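Local atomic coordinates of minor capsid protein (Cafeteriavirus-dependent mavirus, PDB entry 6G42), a protein that forms the penton of the mavirus capsid, five copies assembling into a unit that probably closes the fivefold vertices of the shell. Residues Tyr106-Leu117 / Pro131-Phe142. Sequence-based numbering, arbitrary orientation.
Sequences YVDVGTAINETL and PVFSFNKHSKKF
I113 lies over one face of the F133 ring, its CG2 resting 3.8 Å from the ring centroid in a CH-pi contact, showing how aromatic rings can seat a helix on a β-hairpin. Helix 106-117 runs almost exactly antiparallel to strand 132-136, their axes 6.5 Å apart. Such closeness is consistent with the absence of a side chain at G110: its CA comes within 4.7 Å of the CA of S134, and its carbonyl O reaches the edge of the F133 ring. With CG anti to the backbone N (chi1 -180°), F135 sends its ring under the first turn of the helix, where Y106 CB stands over the ring centre, 3.7 Å from the centroid. The edge of F135, at CD1, sits over the face of the F142 ring, from the second strand of the hairpin; F142 also meets F166 edge-to-face. L117 CD2 meets P131 CG, and L117 and F133 touch V75 and F158 of strands 74-79 and 154-158, placing the contact in a domain apart from the probable jelly-roll of the terminal strands.

The flank of V107 and N114, both partly exposed, and of exposed V132 faces solvent and has sparser contacts. V107 CG2 approaches K137 NZ, but that ammonium forms its salt bridge with E170 of a second subunit. N114 turns OD1 to F133 N, 3.0 Å away, in a bent hydrogen bond (145° at the hydrogen) whose donor lies above the amide carbonyl plane. This single side-chain bond apart, apolar and aromatic packing dominates, consistent with hydrophobic cohesion inside the domain and charge pairing between subunits.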
# COMPACT_ATOMS: atom_id res chain seq x y z
N TYR C 106 -7.07 17.30 19.56
CA TYR C 106 -7.31 18.33 18.54
C TYR C 106 -8.68 19.00 18.65
O TYR C 106 -8.90 20.05 18.05
CB TYR C 106 -7.09 17.79 17.12
CG TYR C 106 -5.62 17.50 16.83
CD1 TYR C 106 -4.66 18.52 16.88
CD2 TYR C 106 -5.19 16.22 16.52
CE1 TYR C 106 -3.32 18.26 16.65
CE2 TYR C 106 -3.85 15.95 16.28
CZ TYR C 106 -2.93 16.97 16.34
OH TYR C 106 -1.60 16.70 16.11
N VAL C 107 -9.60 18.39 19.41
CA VAL C 107 -10.88 19.04 19.76
C VAL C 107 -10.59 20.29 20.59
O VAL C 107 -11.13 21.36 20.30
CB VAL C 107 -11.84 18.09 20.53
CG1 VAL C 107 -13.11 18.82 20.94
CG2 VAL C 107 -12.20 16.88 19.69
N ASP C 108 -9.73 20.14 21.60
CA ASP C 108 -9.32 21.26 22.48
C ASP C 108 -8.60 22.38 21.72
O ASP C 108 -8.75 23.55 22.07
CB ASP C 108 -8.41 20.76 23.61
CG ASP C 108 -9.13 19.87 24.61
OD1 ASP C 108 -10.34 20.07 24.86
OD2 ASP C 108 -8.48 18.97 25.17
N VAL C 109 -7.82 22.02 20.71
CA VAL C 109 -7.17 23.01 19.85
C VAL C 109 -8.24 23.81 19.10
O VAL C 109 -8.12 25.02 18.95
CB VAL C 109 -6.15 22.35 18.88
CG1 VAL C 109 -5.62 23.33 17.85
CG2 VAL C 109 -4.98 21.77 19.67
N GLY C 110 -9.28 23.11 18.65
CA GLY C 110 -10.44 23.74 18.01
C GLY C 110 -11.24 24.64 18.94
O GLY C 110 -11.57 25.77 18.57
N THR C 111 -11.54 24.13 20.13
CA THR C 111 -12.25 24.90 21.17
C THR C 111 -11.52 26.21 21.50
O THR C 111 -12.15 27.27 21.54
CB THR C 111 -12.43 24.05 22.46
OG1 THR C 111 -13.14 22.85 22.15
CG2 THR C 111 -13.21 24.82 23.54
N ALA C 112 -10.21 26.14 21.71
CA ALA C 112 -9.39 27.32 22.02
C ALA C 112 -9.50 28.41 20.96
O ALA C 112 -9.63 29.59 21.28
CB ALA C 112 -7.94 26.92 22.22
N ILE C 113 -9.43 28.02 19.69
CA ILE C 113 -9.60 28.95 18.57
C ILE C 113 -11.02 29.52 18.56
O ILE C 113 -11.23 30.68 18.22
CB ILE C 113 -9.24 28.27 17.22
CG1 ILE C 113 -7.73 27.99 17.16
CG2 ILE C 113 -9.66 29.12 16.02
CD1 ILE C 113 -7.31 26.98 16.11
N ASN C 114 -11.99 28.68 18.95
CA ASN C 114 -13.41 29.08 18.99
C ASN C 114 -13.72 30.13 20.05
O ASN C 114 -14.41 31.11 19.76
CB ASN C 114 -14.30 27.85 19.23
CG ASN C 114 -15.75 28.08 18.83
OD1 ASN C 114 -16.03 28.79 17.87
ND2 ASN C 114 -16.67 27.47 19.57
N GLU C 115 -13.22 29.93 21.26
CA GLU C 115 -13.44 30.87 22.38
C GLU C 115 -12.77 32.23 22.14
O GLU C 115 -13.31 33.26 22.56
CB GLU C 115 -12.94 30.26 23.70
CG GLU C 115 -13.79 29.09 24.19
CD GLU C 115 -13.24 28.42 25.44
OE1 GLU C 115 -12.12 28.77 25.89
OE2 GLU C 115 -13.92 27.52 25.97
N THR C 116 -11.61 32.22 21.48
CA THR C 116 -10.96 33.45 21.00
C THR C 116 -11.86 34.19 20.02
O THR C 116 -12.01 35.41 20.09
CB THR C 116 -9.63 33.13 20.30
OG1 THR C 116 -8.85 32.26 21.13
CG2 THR C 116 -8.83 34.40 20.01
N LEU C 117 -12.44 33.44 19.09
CA LEU C 117 -13.34 33.98 18.08
C LEU C 117 -14.66 34.47 18.66
O LEU C 117 -15.18 35.50 18.24
CB LEU C 117 -13.59 32.91 17.00
CG LEU C 117 -14.07 33.39 15.63
CD1 LEU C 117 -13.05 34.27 14.93
CD2 LEU C 117 -14.39 32.18 14.77
N PRO C 131 -19.65 32.89 14.45
CA PRO C 131 -19.15 31.67 13.81
C PRO C 131 -18.55 30.65 14.79
O PRO C 131 -17.98 31.05 15.81
CB PRO C 131 -18.09 32.19 12.83
CG PRO C 131 -17.62 33.47 13.42
CD PRO C 131 -18.79 34.06 14.15
N VAL C 132 -18.69 29.37 14.46
CA VAL C 132 -18.17 28.27 15.29
C VAL C 132 -17.02 27.53 14.58
O VAL C 132 -17.23 26.86 13.57
CB VAL C 132 -19.27 27.24 15.65
CG1 VAL C 132 -18.72 26.14 16.55
CG2 VAL C 132 -20.44 27.94 16.33
N PHE C 133 -15.81 27.68 15.12
CA PHE C 133 -14.65 26.88 14.70
C PHE C 133 -14.65 25.59 15.52
O PHE C 133 -14.84 25.63 16.74
CB PHE C 133 -13.36 27.67 14.92
CG PHE C 133 -12.14 27.06 14.28
CD1 PHE C 133 -11.37 26.14 14.98
CD2 PHE C 133 -11.76 27.41 13.00
CE1 PHE C 133 -10.25 25.57 14.39
CE2 PHE C 133 -10.64 26.84 12.41
CZ PHE C 133 -9.88 25.92 13.11
N SER C 134 -14.44 24.45 14.86
CA SER C 134 -14.45 23.15 15.54
C SER C 134 -13.58 22.11 14.82
O SER C 134 -13.09 22.34 13.72
CB SER C 134 -15.88 22.62 15.66
OG SER C 134 -16.39 22.21 14.40
N PHE C 135 -13.40 20.97 15.48
CA PHE C 135 -12.69 19.82 14.94
C PHE C 135 -13.64 18.65 14.76
O PHE C 135 -14.29 18.23 15.71
CB PHE C 135 -11.55 19.40 15.87
CG PHE C 135 -10.77 18.22 15.37
CD1 PHE C 135 -9.96 18.33 14.23
CD2 PHE C 135 -10.82 16.99 16.03
CE1 PHE C 135 -9.24 17.24 13.77
CE2 PHE C 135 -10.09 15.90 15.57
CZ PHE C 135 -9.30 16.02 14.44
N ASN C 136 -13.71 18.13 13.54
CA ASN C 136 -14.52 16.96 13.24
C ASN C 136 -13.75 15.68 13.57
O ASN C 136 -12.76 15.36 12.91
CB ASN C 136 -14.91 17.00 11.76
CG ASN C 136 -16.05 16.06 11.42
OD1 ASN C 136 -16.20 14.99 12.01
ND2 ASN C 136 -16.87 16.46 10.46
N LYS C 137 -14.21 14.94 14.58
CA LYS C 137 -13.63 13.64 14.97
C LYS C 137 -13.63 12.62 13.83
O LYS C 137 -12.68 11.85 13.67
CB LYS C 137 -14.42 13.01 16.12
CG LYS C 137 -14.31 13.71 17.46
CD LYS C 137 -15.21 13.01 18.47
CE LYS C 137 -15.06 13.56 19.88
NZ LYS C 137 -15.47 14.99 19.99
N HIS C 138 -14.72 12.60 13.06
CA HIS C 138 -14.94 11.63 11.99
C HIS C 138 -13.98 11.80 10.81
O HIS C 138 -13.44 10.82 10.31
CB HIS C 138 -16.40 11.72 11.51
CG HIS C 138 -16.78 10.72 10.47
ND1 HIS C 138 -17.18 9.43 10.78
CD2 HIS C 138 -16.85 10.82 9.12
CE1 HIS C 138 -17.47 8.79 9.66
NE2 HIS C 138 -17.28 9.60 8.64
N SER C 139 -13.78 13.04 10.37
CA SER C 139 -12.99 13.35 9.17
C SER C 139 -11.54 13.79 9.42
O SER C 139 -10.77 13.94 8.46
CB SER C 139 -13.69 14.43 8.35
OG SER C 139 -13.59 15.68 9.00
N LYS C 140 -11.18 14.01 10.68
CA LYS C 140 -9.87 14.59 11.08
C LYS C 140 -9.56 15.98 10.46
O LYS C 140 -8.40 16.38 10.33
CB LYS C 140 -8.73 13.60 10.84
CG LYS C 140 -8.79 12.36 11.72
CD LYS C 140 -9.25 11.12 10.98
CE LYS C 140 -8.14 10.54 10.11
NZ LYS C 140 -8.56 9.29 9.41
N LYS C 141 -10.62 16.72 10.12
CA LYS C 141 -10.53 18.03 9.48
C LYS C 141 -11.28 19.05 10.32
O LYS C 141 -12.32 18.73 10.90
CB LYS C 141 -11.16 17.99 8.09
CG LYS C 141 -10.39 17.16 7.08
CD LYS C 141 -11.26 16.85 5.88
CE LYS C 141 -10.44 16.28 4.73
NZ LYS C 141 -11.26 16.13 3.50
N PHE C 142 -10.76 20.27 10.38
CA PHE C 142 -11.40 21.36 11.10
C PHE C 142 -12.48 22.00 10.22
O PHE C 142 -12.31 22.10 9.00
CB PHE C 142 -10.38 22.40 11.54
CG PHE C 142 -9.45 21.91 12.61
CD1 PHE C 142 -8.31 21.19 12.28
CD2 PHE C 142 -9.71 22.17 13.96
CE1 PHE C 142 -7.44 20.73 13.27
CE2 PHE C 142 -8.85 21.71 14.95
CZ PHE C 142 -7.71 20.99 14.60